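Local coordinates for putative sugar binding protein (Bacteroides vulgatus ATCC 8482, PDB 3KEZ) that probably binds sugars at the cell outer membrane as a member of the SusD family, and carries a bound calcium ion, at residues Phe25-Ile30 / Lys116-Ala121; Met97-Leu102 / Glu110-Leu115; Gly273-Asn276 / Asp282-Cys285; Leu306-Asp309 / Tyr313-Val316. All blocks are in the same frame, centred on the assembly; numbering follows the deposited sequence. Where two conformers were deposited one is given.

The four contacts fall into two well-separated groups. Interactions 1 and 2 share helix 109-134, their centres about 10 Å apart; interactions 3 and 4 touch each other, with centres about 9 Å apart, and lie about 30 to 45 Å from the first pair, centre to centre. Interaction 1 is buried and held by van der Waals packing, with no hydrogen bond across it, whereas interaction 2, farther from the middle of the chain, adds a salt bridge at an exposed aspartate. Interaction 3 is again buried, but there a helix end meets the approach to a strand through a backbone hydrogen bond and a bridging water. Interaction 4, partly buried, combines hairpin backbone bonds with side-chain contacts on both faces.

Interaction 1. Residues Phe25-Ile30 / Lys116-Ala121; sequences FTLNGI and KGQALA
Leu27 carries the apolar part of this helix-helix contact, pushing both methyl groups toward helix 109-134. Its CD1 lies against the stem of Gln118, 4.0 Å from Gln118 CB, and also meets the amide end, 3.8 Å from Gln118 OE1. The other branch reaches toward the backbone: Leu27 CD2 is 4.2 Å from Gln118 CB and equally far from Ala119 N. Ala119, with only a methyl side chain, is the residue nearest Leu27 along the backbone, with Leu27 CA and Ala119 CA 7.3 Å apart. Helix 80-96 completes the packing, since its Ile95 touches both Leu27 and Ala119. Three helices thus share one buried seam, in keeping with the mainly helical architecture of SusD proteins, whose sequence families belong to the TPR clan.

The polar interactions run beside the seam, and no hydrogen bond crosses between 25-30 and 116-121. Gln118 has CG anti to its carbonyl carbon (chi1 -67°) and an extended chain beyond, which carries the amide past Leu27. There NE2 is hydrogen-bonded to Asp114 OD2 one turn earlier, and OE1 to Tyr31 OH of helix 20-34; partners at both ends would restrict rotation of the amide beside the leucine methyl.

Interaction 2. Residues Met97-Leu102 / Glu110-Leu115; sequences MNVDKL and EYKNDL
Lys112 runs over Val99 and finishes at Asp100, so that one side chain makes both an apolar and a charged contact. From CB the chain sets out with CG anti to the backbone N (chi1 169°), and this carbon meets the loop first, 3.8 Å from Val99 CG2. A bend at the next torsion (chi2 -100°) folds the rest of the chain back over the same methyl, and Lys112 CE ends 3.9 Å from Val99 CG2. CE already lies beside the carboxylate, 3.4 Å from Asp100 OD1. At the tip, Lys112 NZ forms a salt bridge of 3.1 Å with Asp100 OD1, approaching on the anti side, 23° out of the carboxylate plane. Asp100 has a second cation: its OD2 pairs with Lys116 NZ, one turn further along the helix, and the two ammonium groups together should favour the ionised acid. A methionine in place of Lys112 would lack the ammonium group and would probably leave Asp100 OD1 without its charged mate. The loop bearing Val99 and Asp100 links helix 80-96 to helix 109-134, and helix 20-34 packs against both segments, its Ile23 touching Leu102 and its Leu27 touching Leu115.

Interaction 3. Residues Gly273-Asn276 / Asp282-Cys285; sequences GYLN and DDMC
Leu275 lays its CD2 methyl against the side chain of Asp283, 3.6 Å from both Asp283 CB and Asp283 CG. The two side chains run alongside each other in the same direction, and the methyl covers the carboxylate stem while the oxygens are engaged elsewhere: Asp283 OD1 with Thr64 OG1 and OD2 with Arg63 N. At the backbone, Asp283 N donates to Leu275 O over 3.1 Å; the donor lies in the carbonyl plane, with 156° at the hydrogen. The end of the short helix 272-275 is thereby tied to the entry of strand 284-286, which pairs antiparallel with strand 55-57. The calcium site is not far away: the side chain of Tyr274 is about 8 Å from that of Asp329, a calcium ligand, and touches Thr328.

Just beyond the helix, Asn276 crosses the side chain of Met284 (selenomethionine), which bends at its CG-SE bond (chi3 -80°). The Asn276 amide spans the bend, with Asn276 OD1 3.5 Å from Met284 CG and Asn276 ND2 3.5 Å from Met284 SE. ND2 is hydrogen-bonded to Met272 O, and a water donates both to Asn276 OD1 (2.6 Å) and to Met284 O (2.7 Å). An alanine in place of Asn276 would probably cost Met272 O its side-chain donor and break this water bridge. Tyr46 of helix 43-50 touches both Leu275 and Met284.

Interaction 4. Residues Leu306-Asp309 / Tyr313-Val316; sequences LSFD and YAYV
The Tyr313 ring receives Asp309 at its edge: Asp309 OD2 lies in the ring plane, 3.6 Å from Tyr313 CD2, and carboxylate and ring planes are only 15° apart. Tyr315 likewise offers an edge, with Ser307 O 3.7 Å from Tyr315 CD2 and Asp309 CB near CE2. The Phe308 ring meets Ala314 obliquely, Phe308 CE2 standing 3.6 Å from Ala314 CB. These groups belong to an antiparallel beta hairpin whose strands, 306-309 and 313-316, are joined by a short turn. Side chains alternate between its faces: Ser307, Asp309, Tyr313 and Tyr315 share one, while Leu306, Phe308, Ala314 and Val316 share the other.

The hydrogen-bonded pair Ser307-Tyr315 holds the strands together through two nearly straight bonds, Ser307 N to Tyr315 O (2.8 Å) and Tyr315 N to Ser307 O (2.7 Å, 172° at the hydrogen). Flanking them, CA-H...O contacts run from Leu306 CA to Tyr315 O and from Ala314 CA to Ser307 O. Ile286 of strand 284-286 touches Leu306, Ala314 and Val316 and is hydrogen-bonded to Ala314 through the backbone. Asp309 turns its CG anti to its backbone N (chi1 178°), which brings the carboxylate alongside Tyr313. From there a water links the two strands on the face of the hairpin that bears the two tyrosines, accepting from Tyr315 OH at 2.7 Å and donating to Asp309 OD2 at 2.8 Å.

Interaction 1. Residues Phe25-Ile30 / Lys116-Ala121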
loop_
_atom_site.group_PDB
_atom_site.type_symbol
_atom_site.label_atom_id
_atom_site.label_comp_id
_atom_site.label_asym_id
_atom_site.label_seq_id
_atom_site.Cartn_x
_atom_site.Cartn_y
_atom_site.Cartn_z
ATOM N N PHE A 25 -23.288 -5.033 6.728
ATOM C CA PHE A 25 -23.223 -3.828 7.551
ATOM C C PHE A 25 -21.878 -3.679 8.234
ATOM O O PHE A 25 -21.296 -2.591 8.267
ATOM C CB PHE A 25 -24.321 -3.877 8.626
ATOM C CG PHE A 25 -24.291 -2.697 9.555
ATOM C CD1 PHE A 25 -24.880 -1.493 9.184
ATOM C CD2 PHE A 25 -23.654 -2.780 10.783
ATOM C CE1 PHE A 25 -24.853 -0.406 10.030
ATOM C CE2 PHE A 25 -23.603 -1.687 11.626
ATOM C CZ PHE A 25 -24.213 -0.498 11.247
ATOM N N THR A 26 -21.361 -4.780 8.763
ATOM C CA THR A 26 -20.070 -4.747 9.412
ATOM C C THR A 26 -18.985 -4.410 8.376
ATOM O O THR A 26 -18.122 -3.593 8.667
ATOM C CB THR A 26 -19.762 -6.060 10.153
ATOM O OG1 THR A 26 -20.846 -6.365 11.040
ATOM C CG2 THR A 26 -18.463 -5.954 10.979
ATOM N N LEU A 27 -19.051 -4.998 7.169
ATOM C CA LEU A 27 -18.040 -4.695 6.129
ATOM C C LEU A 27 -18.101 -3.216 5.732
ATOM O O LEU A 27 -17.074 -2.580 5.576
ATOM C CB LEU A 27 -18.124 -5.602 4.882
ATOM C CG LEU A 27 -17.366 -6.929 4.998
ATOM C CD1 LEU A 27 -17.815 -7.975 3.898
ATOM C CD2 LEU A 27 -15.818 -6.664 5.059
ATOM N N ASN A 28 -19.304 -2.684 5.600
ATOM C CA ASN A 28 -19.452 -1.291 5.247
ATOM C C ASN A 28 -18.768 -0.393 6.265
ATOM O O ASN A 28 -18.081 0.551 5.881
ATOM C CB ASN A 28 -20.934 -0.916 5.104
ATOM C CG ASN A 28 -21.618 -1.629 3.940
ATOM O OD1 ASN A 28 -20.978 -2.002 2.967
ATOM N ND2 ASN A 28 -22.928 -1.815 4.043
ATOM N N GLY A 29 -18.940 -0.697 7.552
ATOM C CA GLY A 29 -18.214 0.007 8.602
ATOM C C GLY A 29 -16.708 -0.090 8.434
ATOM O O GLY A 29 -15.996 0.902 8.608
ATOM N N ILE A 30 -16.221 -1.287 8.077
ATOM C CA ILE A 30 -14.778 -1.504 7.894
ATOM C C ILE A 30 -14.256 -0.589 6.753
ATOM O O ILE A 30 -13.329 0.151 6.935
ATOM C CB ILE A 30 -14.453 -3.009 7.632
ATOM C CG1 ILE A 30 -14.613 -3.830 8.926
ATOM C CG2 ILE A 30 -13.071 -3.171 7.060
ATOM C CD1 ILE A 30 -14.983 -5.323 8.705
ATOM N N LYS A 116 -17.096 -13.378 3.417
ATOM C CA LYS A 116 -16.069 -13.944 4.283
ATOM C C LYS A 116 -14.677 -13.686 3.711
ATOM O O LYS A 116 -13.748 -13.365 4.446
ATOM C CB LYS A 116 -16.320 -15.447 4.466
ATOM C CG LYS A 116 -15.281 -16.219 5.294
ATOM C CD LYS A 116 -15.656 -17.745 5.372
ATOM C CE LYS A 116 -14.525 -18.554 6.014
ATOM N NZ LYS A 116 -14.870 -19.983 6.212
ATOM N N GLY A 117 -14.522 -13.863 2.401
ATOM C CA GLY A 117 -13.251 -13.550 1.736
ATOM C C GLY A 117 -12.810 -12.113 1.887
ATOM O O GLY A 117 -11.626 -11.807 2.064
ATOM N N GLN A 118 -13.757 -11.195 1.805
ATOM C CA GLN A 118 -13.414 -9.780 2.015
ATOM C C GLN A 118 -12.828 -9.544 3.419
ATOM O O GLN A 118 -11.796 -8.902 3.563
ATOM C CB GLN A 118 -14.624 -8.876 1.750
ATOM C CG GLN A 118 -15.080 -8.834 0.293
ATOM C CD GLN A 118 -16.216 -7.839 0.120
ATOM O OE1 GLN A 118 -16.152 -6.751 0.666
ATOM N NE2 GLN A 118 -17.235 -8.202 -0.636
ATOM N N ALA A 119 -13.462 -10.129 4.425
ATOM C CA ALA A 119 -13.016 -10.019 5.819
ATOM C C ALA A 119 -11.620 -10.607 6.038
ATOM O O ALA A 119 -10.784 -10.004 6.729
ATOM C CB ALA A 119 -14.012 -10.688 6.736
ATOM N N LEU A 120 -11.368 -11.774 5.438
ATOM C CA LEU A 120 -10.058 -12.418 5.471
ATOM C C LEU A 120 -8.972 -11.572 4.771
ATOM O O LEU A 120 -7.911 -11.371 5.333
ATOM C CB LEU A 120 -10.116 -13.806 4.825
ATOM C CG LEU A 120 -10.751 -14.879 5.718
ATOM C CD1 LEU A 120 -11.131 -16.121 4.931
ATOM C CD2 LEU A 120 -9.771 -15.219 6.858
ATOM N N ALA A 121 -9.244 -11.096 3.554
ATOM C CA ALA A 121 -8.289 -10.261 2.842
ATOM C C ALA A 121 -7.936 -8.983 3.594
ATOM O O ALA A 121 -6.769 -8.625 3.723
ATOM C CB ALA A 121 -8.804 -9.955 1.415
#

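Interaction 2. Residues Met97-Leu102 / Glu110-Leu115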
loop_
_atom_site.group_PDB
_atom_site.type_symbol
_atom_site.label_atom_id
_atom_site.label_comp_id
_atom_site.label_asym_id
_atom_site.label_seq_id
_atom_site.Cartn_x
_atom_site.Cartn_y
_atom_site.Cartn_z
HETATM N N MSE A 97 -15.846 -14.839 13.110
HETATM C CA MSE A 97 -16.316 -15.706 14.166
HETATM C C MSE A 97 -17.807 -16.050 14.016
HETATM O O MSE A 97 -18.321 -16.935 14.712
HETATM C CB MSE A 97 -16.081 -15.048 15.536
HETATM C CG MSE A 97 -14.628 -14.871 15.935
HETATM SE SE MSE A 97 -14.537 -13.789 17.550
HETATM C CE MSE A 97 -14.993 -15.133 18.813
ATOM N N ASN A 98 -18.499 -15.381 13.110
ATOM C CA ASN A 98 -19.948 -15.522 13.017
ATOM C C ASN A 98 -20.451 -15.995 11.676
ATOM O O ASN A 98 -21.434 -16.732 11.612
ATOM C CB ASN A 98 -20.616 -14.198 13.412
ATOM C CG ASN A 98 -20.630 -14.003 14.898
ATOM O OD1 ASN A 98 -21.495 -14.535 15.595
ATOM N ND2 ASN A 98 -19.647 -13.281 15.409
ATOM N N VAL A 99 -19.743 -15.631 10.614
ATOM C CA VAL A 99 -20.255 -15.826 9.283
ATOM C C VAL A 99 -20.563 -17.280 8.959
ATOM O O VAL A 99 -21.523 -17.549 8.238
ATOM C CB VAL A 99 -19.317 -15.227 8.176
ATOM C CG1 VAL A 99 -17.982 -15.939 8.159
ATOM C CG2 VAL A 99 -20.000 -15.311 6.837
ATOM N N ASP A 100 -19.759 -18.213 9.454
ATOM C CA ASP A 100 -19.972 -19.634 9.125
ATOM C C ASP A 100 -21.106 -20.269 9.945
ATOM O O ASP A 100 -21.564 -21.341 9.626
ATOM C CB ASP A 100 -18.681 -20.433 9.321
ATOM C CG ASP A 100 -17.591 -20.037 8.332
ATOM O OD1 ASP A 100 -17.922 -19.638 7.193
ATOM O OD2 ASP A 100 -16.401 -20.156 8.691
ATOM N N LYS A 101 -21.561 -19.584 10.981
ATOM C CA LYS A 101 -22.640 -20.075 11.809
ATOM C C LYS A 101 -23.993 -19.722 11.226
ATOM O O LYS A 101 -24.992 -20.326 11.609
ATOM C CB LYS A 101 -22.533 -19.493 13.206
ATOM C CG LYS A 101 -21.226 -19.863 13.927
ATOM C CD LYS A 101 -21.071 -19.091 15.233
ATOM C CE LYS A 101 -19.905 -19.613 16.052
ATOM N NZ LYS A 101 -20.114 -19.377 17.515
ATOM N N LEU A 102 -24.036 -18.749 10.315
ATOM C CA LEU A 102 -25.306 -18.256 9.791
ATOM C C LEU A 102 -25.865 -19.303 8.842
ATOM O O LEU A 102 -25.176 -19.727 7.948
ATOM C CB LEU A 102 -25.108 -16.914 9.062
ATOM C CG LEU A 102 -24.656 -15.694 9.873
ATOM C CD1 LEU A 102 -24.418 -14.434 8.981
ATOM C CD2 LEU A 102 -25.693 -15.415 10.960
ATOM N N GLU A 110 -22.192 -18.383 -2.606
ATOM C CA GLU A 110 -21.137 -17.565 -3.240
ATOM C C GLU A 110 -21.034 -16.165 -2.629
ATOM O O GLU A 110 -19.942 -15.662 -2.360
ATOM C CB GLU A 110 -21.384 -17.408 -4.740
ATOM C CG GLU A 110 -20.931 -18.584 -5.525
ATOM C CD GLU A 110 -21.030 -18.364 -7.032
ATOM O OE1 GLU A 110 -20.947 -17.195 -7.486
ATOM O OE2 GLU A 110 -21.193 -19.375 -7.750
ATOM N N TYR A 111 -22.189 -15.535 -2.459
ATOM C CA TYR A 111 -22.259 -14.214 -1.880
ATOM C C TYR A 111 -21.662 -14.263 -0.481
ATOM O O TYR A 111 -20.796 -13.457 -0.146
ATOM C CB TYR A 111 -23.721 -13.735 -1.864
ATOM C CG TYR A 111 -23.929 -12.456 -1.096
ATOM C CD1 TYR A 111 -23.384 -11.268 -1.529
ATOM C CD2 TYR A 111 -24.659 -12.453 0.080
ATOM C CE1 TYR A 111 -23.566 -10.098 -0.807
ATOM C CE2 TYR A 111 -24.832 -11.302 0.806
ATOM C CZ TYR A 111 -24.288 -10.129 0.355
ATOM O OH TYR A 111 -24.474 -8.986 1.090
ATOM N N LYS A 112 -22.099 -15.222 0.329
ATOM C CA LYS A 112 -21.522 -15.386 1.669
ATOM C C LYS A 112 -20.032 -15.697 1.592
ATOM O O LYS A 112 -19.255 -15.149 2.370
ATOM C CB LYS A 112 -22.275 -16.447 2.474
ATOM C CG LYS A 112 -21.622 -16.897 3.788
ATOM C CD LYS A 112 -20.903 -18.221 3.580
ATOM C CE LYS A 112 -19.964 -18.569 4.685
ATOM N NZ LYS A 112 -19.584 -20.021 4.589
ATOM N N ASN A 113 -19.617 -16.575 0.679
ATOM C CA ASN A 113 -18.195 -16.841 0.555
ATOM C C ASN A 113 -17.391 -15.576 0.256
ATOM O O ASN A 113 -16.311 -15.375 0.821
ATOM C CB ASN A 113 -17.908 -17.958 -0.449
ATOM C CG ASN A 113 -18.219 -19.325 0.139
ATOM O OD1 ASN A 113 -18.244 -19.489 1.364
ATOM N ND2 ASN A 113 -18.506 -20.286 -0.713
ATOM N N ASP A 114 -17.916 -14.712 -0.596
ATOM C CA ASP A 114 -17.199 -13.473 -0.932
ATOM C C ASP A 114 -17.108 -12.512 0.261
ATOM O O ASP A 114 -16.059 -11.907 0.505
ATOM C CB ASP A 114 -17.876 -12.765 -2.094
ATOM C CG ASP A 114 -17.194 -11.476 -2.448
ATOM O OD1 ASP A 114 -16.124 -11.524 -3.099
ATOM O OD2 ASP A 114 -17.733 -10.423 -2.062
ATOM N N LEU A 115 -18.206 -12.384 1.014
ATOM C CA LEU A 115 -18.198 -11.552 2.214
ATOM C C LEU A 115 -17.121 -12.065 3.182
ATOM O O LEU A 115 -16.353 -11.288 3.737
ATOM C CB LEU A 115 -19.562 -11.549 2.888
ATOM C CG LEU A 115 -20.800 -10.926 2.217
ATOM C CD1 LEU A 115 -21.960 -10.968 3.192
ATOM C CD2 LEU A 115 -20.509 -9.507 1.788
#

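Interaction 3. Residues Gly273-Asn276 / Asp282-Cys285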
loop_
_atom_site.group_PDB
_atom_site.type_symbol
_atom_site.label_atom_id
_atom_site.label_comp_id
_atom_site.label_asym_id
_atom_site.label_seq_id
_atom_site.Cartn_x
_atom_site.Cartn_y
_atom_site.Cartn_z
ATOM N N GLY A 273 -5.278 13.370 -1.796
ATOM C CA GLY A 273 -5.696 14.321 -2.801
ATOM C C GLY A 273 -5.341 15.742 -2.420
ATOM O O GLY A 273 -4.952 16.534 -3.278
ATOM N N TYR A 274 -5.488 16.069 -1.137
ATOM C CA TYR A 274 -5.138 17.408 -0.654
ATOM C C TYR A 274 -3.646 17.528 -0.286
ATOM O O TYR A 274 -3.069 18.605 -0.404
ATOM C CB TYR A 274 -6.007 17.780 0.536
ATOM C CG TYR A 274 -6.378 19.238 0.633
ATOM C CD1 TYR A 274 -7.365 19.793 -0.180
ATOM C CD2 TYR A 274 -5.763 20.058 1.570
ATOM C CE1 TYR A 274 -7.713 21.158 -0.064
ATOM C CE2 TYR A 274 -6.102 21.404 1.680
ATOM C CZ TYR A 274 -7.075 21.939 0.877
ATOM O OH TYR A 274 -7.382 23.261 1.034
ATOM N N LEU A 275 -3.003 16.447 0.156
ATOM C CA LEU A 275 -1.579 16.572 0.536
ATOM C C LEU A 275 -0.681 16.702 -0.699
ATOM O O LEU A 275 0.328 17.414 -0.672
ATOM C CB LEU A 275 -1.118 15.396 1.399
ATOM C CG LEU A 275 -1.816 15.225 2.760
ATOM C CD1 LEU A 275 -1.450 13.867 3.345
ATOM C CD2 LEU A 275 -1.450 16.362 3.684
ATOM N N ASN A 276 -1.090 16.078 -1.803
ATOM C CA ASN A 276 -0.216 15.972 -2.985
ATOM C C ASN A 276 -0.595 16.975 -4.040
ATOM O O ASN A 276 -0.800 16.606 -5.179
ATOM C CB ASN A 276 -0.302 14.537 -3.556
ATOM C CG ASN A 276 0.457 13.520 -2.697
ATOM O OD1 ASN A 276 1.620 13.207 -2.993
ATOM N ND2 ASN A 276 -0.195 13.004 -1.624
ATOM N N ASP A 282 0.192 21.512 0.022
ATOM C CA ASP A 282 1.598 21.629 -0.438
ATOM C C ASP A 282 2.526 20.801 0.462
ATOM O O ASP A 282 3.541 21.301 0.967
ATOM C CB ASP A 282 2.064 23.083 -0.449
ATOM C CG ASP A 282 1.073 24.023 -1.137
ATOM O OD1 ASP A 282 0.091 24.390 -0.483
ATOM O OD2 ASP A 282 1.296 24.409 -2.307
ATOM N N ASP A 283 2.148 19.563 0.706
ATOM C CA ASP A 283 2.662 18.870 1.885
ATOM C C ASP A 283 3.823 17.952 1.529
ATOM O O ASP A 283 4.848 17.942 2.208
ATOM C CB ASP A 283 1.550 18.095 2.564
ATOM C CG ASP A 283 1.841 17.834 4.017
ATOM O OD1 ASP A 283 2.467 16.787 4.298
ATOM O OD2 ASP A 283 1.483 18.702 4.858
HETATM N N MSE A 284 3.662 17.177 0.465
HETATM C CA MSE A 284 4.700 16.232 0.071
HETATM C C MSE A 284 4.932 16.302 -1.440
HETATM O O MSE A 284 3.972 16.410 -2.217
HETATM C CB MSE A 284 4.336 14.827 0.542
HETATM C CG MSE A 284 3.010 14.314 0.014
HETATM SE SE MSE A 284 2.408 12.579 0.700
HETATM C CE MSE A 284 3.457 11.387 -0.362
ATOM N N CYS A 285 6.211 16.301 -1.848
ATOM C CA CYS A 285 6.581 16.434 -3.269
ATOM C C CYS A 285 7.652 15.395 -3.635
ATOM O O CYS A 285 8.171 14.677 -2.758
ATOM C CB CYS A 285 7.128 17.828 -3.529
ATOM S SG CYS A 285 8.613 18.192 -2.568
HETATM O O HOH W 1 2.976 15.034 -4.319
#

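Interaction 4. Residues Leu306-Asp309 / Tyr313-Val316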
loop_
_atom_site.group_PDB
_atom_site.type_symbol
_atom_site.label_atom_id
_atom_site.label_comp_id
_atom_site.label_asym_id
_atom_site.label_seq_id
_atom_site.Cartn_x
_atom_site.Cartn_y
_atom_site.Cartn_z
ATOM N N LEU A 306 3.016 14.675 -13.177
ATOM C CA LEU A 306 3.668 15.602 -12.287
ATOM C C LEU A 306 3.000 16.959 -12.465
ATOM O O LEU A 306 2.756 17.402 -13.575
ATOM C CB LEU A 306 5.166 15.685 -12.597
ATOM C CG LEU A 306 6.061 14.438 -12.411
ATOM C CD1 LEU A 306 7.525 14.902 -12.616
ATOM C CD2 LEU A 306 5.797 13.754 -11.018
ATOM N N SER A 307 2.685 17.588 -11.343
ATOM C CA SER A 307 2.081 18.925 -11.300
ATOM C C SER A 307 3.095 19.857 -10.681
ATOM O O SER A 307 3.497 19.689 -9.535
ATOM C CB SER A 307 0.812 18.963 -10.457
ATOM O OG SER A 307 -0.259 18.348 -11.122
ATOM N N PHE A 308 3.546 20.838 -11.457
ATOM C CA PHE A 308 4.620 21.729 -11.021
ATOM C C PHE A 308 4.071 23.038 -10.449
ATOM O O PHE A 308 3.294 23.732 -11.098
ATOM C CB PHE A 308 5.559 22.068 -12.181
ATOM C CG PHE A 308 6.307 20.892 -12.706
ATOM C CD1 PHE A 308 5.738 20.072 -13.658
ATOM C CD2 PHE A 308 7.581 20.595 -12.236
ATOM C CE1 PHE A 308 6.416 18.969 -14.134
ATOM C CE2 PHE A 308 8.261 19.480 -12.697
ATOM C CZ PHE A 308 7.692 18.678 -13.652
ATOM N N ASP A 309 4.484 23.351 -9.224
ATOM C CA ASP A 309 4.244 24.644 -8.617
ATOM C C ASP A 309 5.297 25.586 -9.149
ATOM O O ASP A 309 6.403 25.620 -8.621
ATOM C CB ASP A 309 4.391 24.541 -7.101
ATOM C CG ASP A 309 4.193 25.866 -6.423
ATOM O OD1 ASP A 309 3.601 26.720 -7.078
ATOM O OD2 ASP A 309 4.669 26.059 -5.287
ATOM N N TYR A 313 8.439 23.168 -7.023
ATOM C CA TYR A 313 8.148 21.823 -6.575
ATOM C C TYR A 313 7.341 21.075 -7.629
ATOM O O TYR A 313 6.627 21.689 -8.441
ATOM C CB TYR A 313 7.264 21.839 -5.350
ATOM C CG TYR A 313 7.753 22.662 -4.226
ATOM C CD1 TYR A 313 8.719 22.172 -3.368
ATOM C CD2 TYR A 313 7.229 23.923 -3.991
ATOM C CE1 TYR A 313 9.193 22.938 -2.327
ATOM C CE2 TYR A 313 7.687 24.696 -2.938
ATOM C CZ TYR A 313 8.667 24.185 -2.108
ATOM O OH TYR A 313 9.125 24.914 -1.039
ATOM N N ALA A 314 7.445 19.752 -7.600
ATOM C CA ALA A 314 6.644 18.897 -8.443
ATOM C C ALA A 314 5.872 17.939 -7.555
ATOM O O ALA A 314 6.456 17.160 -6.788
ATOM C CB ALA A 314 7.509 18.138 -9.416
ATOM N N TYR A 315 4.550 17.997 -7.669
ATOM C CA TYR A 315 3.660 17.113 -6.935
ATOM C C TYR A 315 3.257 15.927 -7.809
ATOM O O TYR A 315 3.240 16.035 -9.034
ATOM C CB TYR A 315 2.420 17.896 -6.487
ATOM C CG TYR A 315 2.797 18.949 -5.483
ATOM C CD1 TYR A 315 2.825 18.643 -4.143
ATOM C CD2 TYR A 315 3.255 20.210 -5.883
ATOM C CE1 TYR A 315 3.250 19.545 -3.220
ATOM C CE2 TYR A 315 3.673 21.147 -4.951
ATOM C CZ TYR A 315 3.651 20.798 -3.614
ATOM O OH TYR A 315 4.035 21.661 -2.652
ATOM N N VAL A 316 2.950 14.797 -7.181
ATOM C CA VAL A 316 2.487 13.632 -7.913
ATOM C C VAL A 316 0.971 13.716 -8.020
ATOM O O VAL A 316 0.251 13.550 -7.052
ATOM C CB VAL A 316 2.924 12.332 -7.251
ATOM C CG1 VAL A 316 2.392 11.106 -8.022
ATOM C CG2 VAL A 316 4.467 12.308 -7.147
HETATM O O HOH W 2 3.914 24.254 -3.311
#